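Local coordinates for translocator protein BipD (Burkholderia pseudomallei, PDB 3NFT), which is required for invasion of epithelial cells and survival within host cells, and probably regulates the secretion of type III effectors and their integration into the target membrane, at residues A36-R41 with A89-N94; E97-E102 with N281-L286. One frame throughout, in Å; residues are numbered along the deposited sequence.

Interaction 1 of 2, residues A36-R41 with A89-N94; sequences AGVDRR and ARAQRN
Val38 and Ala91 meet where the loop between helix 30-35 and helix 41-56, the latter pairing with helix 76-103 in the N-terminal helical hairpin, runs across helix 76-103. The loop opens with a Schellman motif: Gly37 leaves helix 30-35 at a positive phi of 96°, and its carbonyl O rests 3.4 Å from Ala91 CB. Val38 points its side chain at the helix and splits it between two neighbours. With CG1 anti to the backbone N (chi1 179°), Val38 CG2 lies anti to the carbonyl carbon and reaches the backbone of Ala91, 3.6 Å from Ala91 O and 4.0 Å from Ala91 CB. Val38 CG1 instead touches Gln92 CG at 4.1 Å, the two side chains crossing at about a right angle. Gln92 contributes its CG methylene here, while its extended chain carries the amide on toward helix 244-295, where NE2 makes a weak hydrogen bond to Asn276. Leu95 and His88 of helix 76-103 also touch Val38 and add to the cover over it.

Beyond Val38, the side chain of Asp39 starts off away from helix 76-103. In its modelled conformer, Asp39 caps the start of helix 41-56 by accepting from Arg41 N, and the guanidinium of Arg41 grips the same carboxylate side-on, with NH2 of Arg41 2.9 Å from Asp39 OD1 and NE donating to the syn lone pair of Asp39 OD2. No direct hydrogen bond joins the two segments. A single water does so instead, tying the end of one helix to a carbonyl in the middle of another: it donates to both Ala36 O and Ala91 O, at 2.8 Å each.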
ATOM      1  N   ALA A  36      23.377   6.323   3.847  1.00 20.93           N
ATOM      2  CA  ALA A  36      22.725   5.052   4.132  1.00 21.46           C
ATOM      3  C   ALA A  36      23.229   3.935   3.212  1.00 21.68           C
ATOM      4  O   ALA A  36      22.730   2.795   3.271  1.00 24.22           O
ATOM      5  CB  ALA A  36      21.220   5.195   4.012  1.00 21.56           C
ATOM      6  N   GLY A  37      24.205   4.237   2.368  1.00 20.82           N
ATOM      7  CA  GLY A  37      24.877   3.239   1.551  1.00 20.63           C
ATOM      8  C   GLY A  37      24.349   3.087   0.143  1.00 18.94           C
ATOM      9  O   GLY A  37      24.789   2.202  -0.595  1.00 21.21           O
ATOM     10  N   VAL A  38      23.458   3.984  -0.270  1.00 17.21           N
ATOM     11  CA  VAL A  38      22.816   3.904  -1.589  1.00 15.99           C
ATOM     12  C   VAL A  38      23.216   5.107  -2.468  1.00 16.03           C
ATOM     13  O   VAL A  38      22.962   6.245  -2.113  1.00 16.48           O
ATOM     14  CB  VAL A  38      21.277   3.838  -1.424  1.00 15.50           C
ATOM     15  CG1 VAL A  38      20.563   3.784  -2.788  1.00 15.97           C
ATOM     16  CG2 VAL A  38      20.885   2.612  -0.581  1.00 16.93           C
ATOM     17  N   ASP A  39      23.852   4.833  -3.606  0.71 14.55           N
ATOM     18  CA  ASP A  39      24.257   5.860  -4.554  0.71 14.38           C
ATOM     19  C   ASP A  39      24.055   5.345  -5.961  0.71 14.53           C
ATOM     20  O   ASP A  39      24.884   4.606  -6.481  0.71 15.45           O
ATOM     21  CB  ASP A  39      25.720   6.255  -4.336  0.71 14.64           C
ATOM     22  CG  ASP A  39      26.145   7.439  -5.198  0.71 14.24           C
ATOM     23  OD1 ASP A  39      27.275   7.928  -4.994  0.71 16.10           O
ATOM     24  OD2 ASP A  39      25.394   7.875  -6.098  0.71 13.32           O
ATOM     25  N   ARG A  40      22.940   5.742  -6.572  1.00 14.79           N
ATOM     26  CA  ARG A  40      22.600   5.264  -7.896  1.00 14.14           C
ATOM     27  C   ARG A  40      23.580   5.663  -8.972  1.00 14.61           C
ATOM     28  O   ARG A  40      23.621   5.063 -10.037  1.00 14.33           O
ATOM     29  CB  ARG A  40      21.199   5.725  -8.300  1.00 14.48           C
ATOM     30  CG  ARG A  40      21.014   7.253  -8.318  1.00 15.50           C
ATOM     31  CD  ARG A  40      19.621   7.678  -8.735  1.00 18.11           C
ATOM     32  NE  ARG A  40      19.518   7.666 -10.173  1.00 17.90           N
ATOM     33  CZ  ARG A  40      18.837   8.527 -10.928  1.00 21.34           C
ATOM     34  NH1 ARG A  40      18.121   9.536 -10.398  1.00 22.38           N
ATOM     35  NH2 ARG A  40      18.913   8.410 -12.237  1.00 21.31           N
ATOM     36  N   ARG A  41      24.336   6.739  -8.733  1.00 14.99           N
ATOM     37  CA  ARG A  41      25.300   7.194  -9.714  1.00 15.62           C
ATOM     38  C   ARG A  41      26.376   6.130 -10.008  1.00 14.72           C
ATOM     39  O   ARG A  41      26.931   6.089 -11.099  1.00 15.77           O
ATOM     40  CB  ARG A  41      25.967   8.513  -9.245  1.00 16.11           C
ATOM     41  CG  ARG A  41      24.984   9.685  -9.005  1.00 17.88           C
ATOM     42  CD  ARG A  41      25.628  10.921  -8.327  1.00 19.32           C
ATOM     43  NE  ARG A  41      26.344  10.488  -7.146  1.00 22.23           N
ATOM     44  CZ  ARG A  41      27.209  11.238  -6.481  1.00 23.59           C
ATOM     45  NH1 ARG A  41      27.431  12.487  -6.867  1.00 23.75           N
ATOM     46  NH2 ARG A  41      27.851  10.733  -5.442  1.00 24.89           N
ATOM     47  N   ALA A  89      21.526  -3.089  -5.796  1.00 11.85           N
ATOM     48  CA  ALA A  89      20.278  -3.743  -5.434  1.00 11.80           C
ATOM     49  C   ALA A  89      20.333  -4.235  -3.975  1.00 13.10           C
ATOM     50  O   ALA A  89      19.342  -4.137  -3.220  1.00 14.14           O
ATOM     51  CB  ALA A  89      20.026  -4.906  -6.402  1.00 12.28           C
ATOM     52  N   ARG A  90      21.494  -4.744  -3.572  1.00 13.96           N
ATOM     53  CA  ARG A  90      21.671  -5.198  -2.174  1.00 15.47           C
ATOM     54  C   ARG A  90      21.534  -4.015  -1.207  1.00 14.87           C
ATOM     55  O   ARG A  90      20.821  -4.084  -0.194  1.00 14.82           O
ATOM     56  CB  ARG A  90      23.013  -5.899  -1.986  1.00 17.72           C
ATOM     57  CG  ARG A  90      23.082  -7.236  -2.685  1.00 24.44           C
ATOM     58  CD  ARG A  90      24.270  -8.087  -2.163  1.00 31.85           C
ATOM     59  NE  ARG A  90      24.826  -8.990  -3.178  1.00 38.45           N
ATOM     60  CZ  ARG A  90      24.176 -10.005  -3.753  1.00 42.41           C
ATOM     61  NH1 ARG A  90      22.908 -10.283  -3.455  1.00 43.97           N
ATOM     62  NH2 ARG A  90      24.804 -10.752  -4.656  1.00 44.55           N
ATOM     63  N   ALA A  91      22.161  -2.901  -1.564  1.00 13.87           N
ATOM     64  CA  ALA A  91      22.110  -1.714  -0.719  1.00 13.15           C
ATOM     65  C   ALA A  91      20.690  -1.164  -0.623  1.00 12.46           C
ATOM     66  O   ALA A  91      20.222  -0.749   0.444  1.00 13.25           O
ATOM     67  CB  ALA A  91      23.082  -0.660  -1.233  1.00 13.22           C
ATOM     68  N   GLN A  92      19.982  -1.184  -1.752  1.00 11.79           N
ATOM     69  CA  GLN A  92      18.608  -0.718  -1.765  1.00 12.12           C
ATOM     70  C   GLN A  92      17.715  -1.595  -0.896  1.00 13.58           C
ATOM     71  O   GLN A  92      16.892  -1.096  -0.119  1.00 13.33           O
ATOM     72  CB  GLN A  92      18.071  -0.703  -3.181  1.00 11.45           C
ATOM     73  CG  GLN A  92      18.615   0.357  -4.082  1.00 11.59           C
ATOM     74  CD  GLN A  92      18.122   0.202  -5.514  1.00 12.66           C
ATOM     75  OE1 GLN A  92      18.124  -0.905  -6.055  1.00 12.19           O
ATOM     76  NE2 GLN A  92      17.720   1.331  -6.152  1.00 13.20           N
ATOM     77  N   ARG A  93      17.849  -2.910  -1.056  1.00 14.37           N
ATOM     78  CA  ARG A  93      17.055  -3.849  -0.252  1.00 16.59           C
ATOM     79  C   ARG A  93      17.332  -3.673   1.236  1.00 16.92           C
ATOM     80  O   ARG A  93      16.412  -3.689   2.062  1.00 17.28           O
ATOM     81  CB  ARG A  93      17.340  -5.295  -0.674  1.00 17.79           C
ATOM     82  CG  ARG A  93      16.388  -6.297  -0.003  1.00 22.59           C
ATOM     83  CD  ARG A  93      16.531  -7.728  -0.524  1.00 27.97           C
ATOM     84  NE  ARG A  93      15.533  -8.623   0.096  1.00 33.46           N
ATOM     85  CZ  ARG A  93      14.391  -9.038  -0.462  1.00 35.80           C
ATOM     86  NH1 ARG A  93      14.034  -8.677  -1.693  1.00 36.30           N
ATOM     87  NH2 ARG A  93      13.592  -9.855   0.222  1.00 37.57           N
ATOM     88  N   ASN A  94      18.609  -3.521   1.577  1.00 17.28           N
ATOM     89  CA  ASN A  94      19.007  -3.339   2.980  1.00 18.00           C
ATOM     90  C   ASN A  94      18.344  -2.095   3.572  1.00 17.04           C
ATOM     91  O   ASN A  94      17.851  -2.128   4.704  1.00 18.07           O
ATOM     92  CB  ASN A  94      20.524  -3.219   3.115  1.00 18.58           C
ATOM     93  CG  ASN A  94      21.268  -4.546   2.953  1.00 22.05           C
ATOM     94  OD1 ASN A  94      22.496  -4.543   2.821  1.00 27.15           O
ATOM     95  ND2 ASN A  94      20.553  -5.665   2.964  1.00 24.28           N
TER
HETATM   96  O   HOH W   1      21.864   0.313   2.446  1.00 22.55           O

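Interaction 2 of 2, residues E97-E102 with N281-L286; sequences ERLETE and NLVKVL
Leu99 reaches from helix 76-103 to helix 244-295 with a single methyl, CD1, which meets two residues one helical turn apart. CD1 of Leu99 lies 4.0 Å from CD1 of Leu286 and 4.1 Å from CG1 of Val283. Both contacts are purely apolar, and no hydrogen bond joins the segments. Leu99 and Leu286 point toward each other across the interface and meet methyl to methyl, their chains inclined to one another, whereas Val283 is met at about a right angle. The valine branch that makes the contact is the one anti to its backbone N (chi1 169°).

Around this core, Ser287 and Ile290 extend the surface under Leu99 along helix 244-295, and Leu95 and Leu96 do the same for Val283 and Leu286 on helix 76-103. Ile130 of helix 121-160 packs on Leu286, and Leu33 of helix 30-35 on Val283. Farther out, Glu100 forms a salt bridge with Lys134 of helix 121-160, and Lys284 forms one with Asp30. Segment 281-286 also packs against a second subunit, with Val285 on Ala289 of that chain. These leucine and valine contacts form part of the apolar core of a helical bundle, in which helix 76-103 of the N-terminal domain lies against the predicted coiled coil of this needle-tip protein family.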
ATOM      1  N   GLU A  97      14.693  -2.740   4.170  1.00 19.04           N
ATOM      2  CA  GLU A  97      14.546  -3.615   5.344  1.00 21.19           C
ATOM      3  C   GLU A  97      14.651  -2.810   6.643  1.00 21.42           C
ATOM      4  O   GLU A  97      13.893  -3.047   7.593  1.00 21.61           O
ATOM      5  CB  GLU A  97      15.573  -4.752   5.294  1.00 22.29           C
ATOM      6  CG  GLU A  97      15.221  -5.795   4.240  1.00 26.77           C
ATOM      7  CD  GLU A  97      16.283  -6.877   4.049  1.00 32.39           C
ATOM      8  OE1 GLU A  97      17.357  -6.810   4.690  1.00 36.60           O
ATOM      9  OE2 GLU A  97      16.034  -7.808   3.253  1.00 36.78           O
ATOM     10  N   ARG A  98      15.573  -1.843   6.685  1.00 21.75           N
ATOM     11  CA  ARG A  98      15.711  -0.981   7.871  1.00 22.54           C
ATOM     12  C   ARG A  98      14.491  -0.105   8.076  1.00 22.12           C
ATOM     13  O   ARG A  98      14.039   0.068   9.202  1.00 22.06           O
ATOM     14  CB  ARG A  98      16.974  -0.117   7.787  1.00 23.48           C
ATOM     15  CG  ARG A  98      18.230  -0.955   7.749  1.00 27.16           C
ATOM     16  CD  ARG A  98      19.490  -0.191   8.126  1.00 31.11           C
ATOM     17  NE  ARG A  98      19.838   0.890   7.209  1.00 33.11           N
ATOM     18  CZ  ARG A  98      20.474   0.741   6.039  1.00 35.09           C
ATOM     19  NH1 ARG A  98      20.827  -0.458   5.574  1.00 36.59           N
ATOM     20  NH2 ARG A  98      20.749   1.807   5.311  1.00 34.85           N
ATOM     21  N   LEU A  99      13.960   0.443   6.985  1.00 21.69           N
ATOM     22  CA  LEU A  99      12.742   1.263   7.045  1.00 21.18           C
ATOM     23  C   LEU A  99      11.542   0.448   7.511  1.00 22.71           C
ATOM     24  O   LEU A  99      10.735   0.915   8.323  1.00 23.25           O
ATOM     25  CB  LEU A  99      12.474   1.927   5.691  1.00 20.33           C
ATOM     26  CG  LEU A  99      13.498   2.998   5.287  1.00 19.54           C
ATOM     27  CD1 LEU A  99      13.421   3.325   3.791  1.00 20.00           C
ATOM     28  CD2 LEU A  99      13.293   4.285   6.113  1.00 21.50           C
ATOM     29  N   GLU A 100      11.440  -0.784   7.022  1.00 23.88           N
ATOM     30  CA  GLU A 100      10.362  -1.685   7.403  1.00 26.66           C
ATOM     31  C   GLU A 100      10.436  -1.979   8.903  1.00 28.07           C
ATOM     32  O   GLU A 100       9.418  -1.978   9.612  1.00 28.70           O
ATOM     33  CB  GLU A 100      10.449  -2.970   6.589  1.00 27.27           C
ATOM     34  CG  GLU A 100       9.402  -4.004   6.959  1.00 31.58           C
ATOM     35  CD  GLU A 100       9.421  -5.215   6.044  1.00 35.62           C
ATOM     36  OE1 GLU A 100      10.204  -5.244   5.062  1.00 37.06           O
ATOM     37  OE2 GLU A 100       8.658  -6.157   6.339  1.00 39.53           O
ATOM     38  N   THR A 101      11.642  -2.222   9.388  1.00 29.71           N
ATOM     39  CA  THR A 101      11.851  -2.453  10.817  1.00 31.58           C
ATOM     40  C   THR A 101      11.434  -1.232  11.646  1.00 33.81           C
ATOM     41  O   THR A 101      10.792  -1.387  12.690  1.00 33.98           O
ATOM     42  CB  THR A 101      13.305  -2.855  11.101  1.00 31.44           C
ATOM     43  OG1 THR A 101      13.596  -4.059  10.380  1.00 31.32           O
ATOM     44  CG2 THR A 101      13.530  -3.094  12.592  1.00 32.29           C
ATOM     45  N   GLU A 102      11.778  -0.035  11.170  1.00 36.31           N
ATOM     46  CA  GLU A 102      11.320   1.227  11.776  1.00 38.67           C
ATOM     47  C   GLU A 102       9.790   1.310  11.870  1.00 39.64           C
ATOM     48  O   GLU A 102       9.260   1.833  12.856  1.00 39.66           O
ATOM     49  CB  GLU A 102      11.830   2.428  10.967  1.00 39.55           C
ATOM     50  CG  GLU A 102      13.109   3.071  11.458  1.00 42.54           C
ATOM     51  CD  GLU A 102      12.890   4.489  11.967  1.00 45.73           C
ATOM     52  OE1 GLU A 102      13.468   5.422  11.370  1.00 48.00           O
ATOM     53  OE2 GLU A 102      12.134   4.675  12.952  1.00 47.39           O
ATOM     54  N   ASN A 281      12.902   8.216  -4.506  1.00 14.39           N
ATOM     55  CA  ASN A 281      11.639   8.856  -4.134  1.00 16.26           C
ATOM     56  C   ASN A 281      10.841   8.036  -3.137  1.00 15.66           C
ATOM     57  O   ASN A 281      10.266   8.579  -2.192  1.00 16.03           O
ATOM     58  CB  ASN A 281      10.777   9.101  -5.360  1.00 17.12           C
ATOM     59  CG  ASN A 281      11.294  10.214  -6.233  1.00 21.50           C
ATOM     60  OD1 ASN A 281      12.128  11.020  -5.812  1.00 26.62           O
ATOM     61  ND2 ASN A 281      10.800  10.271  -7.463  1.00 24.51           N
ATOM     62  N   LEU A 282      10.813   6.722  -3.329  1.00 15.48           N
ATOM     63  CA  LEU A 282      10.176   5.814  -2.368  1.00 15.89           C
ATOM     64  C   LEU A 282      10.758   5.949  -0.964  1.00 15.33           C
ATOM     65  O   LEU A 282      10.020   6.057   0.016  1.00 14.84           O
ATOM     66  CB  LEU A 282      10.257   4.362  -2.842  1.00 15.94           C
ATOM     67  CG  LEU A 282       9.766   3.238  -1.912  1.00 18.31           C
ATOM     68  CD1 LEU A 282       8.261   3.377  -1.588  1.00 19.42           C
ATOM     69  CD2 LEU A 282      10.077   1.845  -2.514  1.00 18.49           C
ATOM     70  N   VAL A 283      12.076   5.976  -0.879  1.00 14.74           N
ATOM     71  CA  VAL A 283      12.730   6.132   0.410  1.00 15.62           C
ATOM     72  C   VAL A 283      12.379   7.484   1.026  1.00 15.56           C
ATOM     73  O   VAL A 283      12.125   7.569   2.228  1.00 16.38           O
ATOM     74  CB  VAL A 283      14.257   5.980   0.303  1.00 16.05           C
ATOM     75  CG1 VAL A 283      14.937   6.430   1.631  1.00 18.23           C
ATOM     76  CG2 VAL A 283      14.587   4.572  -0.058  1.00 18.37           C
ATOM     77  N   LYS A 284      12.391   8.548   0.214  1.00 15.23           N
ATOM     78  CA  LYS A 284      12.042   9.887   0.720  1.00 16.05           C
ATOM     79  C   LYS A 284      10.595   9.939   1.226  1.00 16.51           C
ATOM     80  O   LYS A 284      10.303  10.533   2.263  1.00 17.93           O
ATOM     81  CB  LYS A 284      12.290  10.941  -0.357  1.00 17.53           C
ATOM     82  CG  LYS A 284      13.777  11.195  -0.632  1.00 19.08           C
ATOM     83  CD  LYS A 284      14.011  12.056  -1.854  1.00 22.81           C
ATOM     84  CE  LYS A 284      15.504  12.132  -2.184  1.00 23.01           C
ATOM     85  NZ  LYS A 284      15.798  13.119  -3.262  1.00 24.36           N
ATOM     86  N   VAL A 285       9.688   9.275   0.509  1.00 16.67           N
ATOM     87  CA  VAL A 285       8.297   9.159   0.944  1.00 16.66           C
ATOM     88  C   VAL A 285       8.167   8.383   2.256  1.00 16.58           C
ATOM     89  O   VAL A 285       7.505   8.823   3.193  1.00 17.82           O
ATOM     90  CB  VAL A 285       7.402   8.524  -0.157  1.00 16.86           C
ATOM     91  CG1 VAL A 285       6.042   8.136   0.409  1.00 18.88           C
ATOM     92  CG2 VAL A 285       7.253   9.517  -1.292  1.00 17.94           C
ATOM     93  N   LEU A 286       8.820   7.239   2.340  1.00 16.36           N
ATOM     94  CA  LEU A 286       8.747   6.403   3.527  1.00 16.57           C
ATOM     95  C   LEU A 286       9.366   7.092   4.750  1.00 16.98           C
ATOM     96  O   LEU A 286       8.819   7.000   5.847  1.00 17.04           O
ATOM     97  CB  LEU A 286       9.445   5.067   3.285  1.00 16.76           C
ATOM     98  CG  LEU A 286       8.796   4.061   2.328  1.00 16.70           C
ATOM     99  CD1 LEU A 286       9.792   2.901   2.066  1.00 16.97           C
ATOM    100  CD2 LEU A 286       7.494   3.544   2.887  1.00 17.98           C
TER

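Interactions 1 and 2 follow one another along the chain, and their centres lie 12 Å apart on the same side of the molecule's centre. Helix 76-103 is common to both: within the contacts described, loop 36-41 meets it at Ala91 and Gln92, and segment 281-286 meets it at Leu99, about two turns on. The two contacts touch directly, since Arg98 NH2 probably hydrogen-bonds to Ala36 O at 3.0 Å, linking segment 97-102 to the loop of interaction 1. Together they join the N-terminal helices to one another and to the C-terminal helix of the coiled coil, consistent with the N-terminal domain acting as an intramolecular chaperone that prevents premature oligomerization through the coiled-coil region.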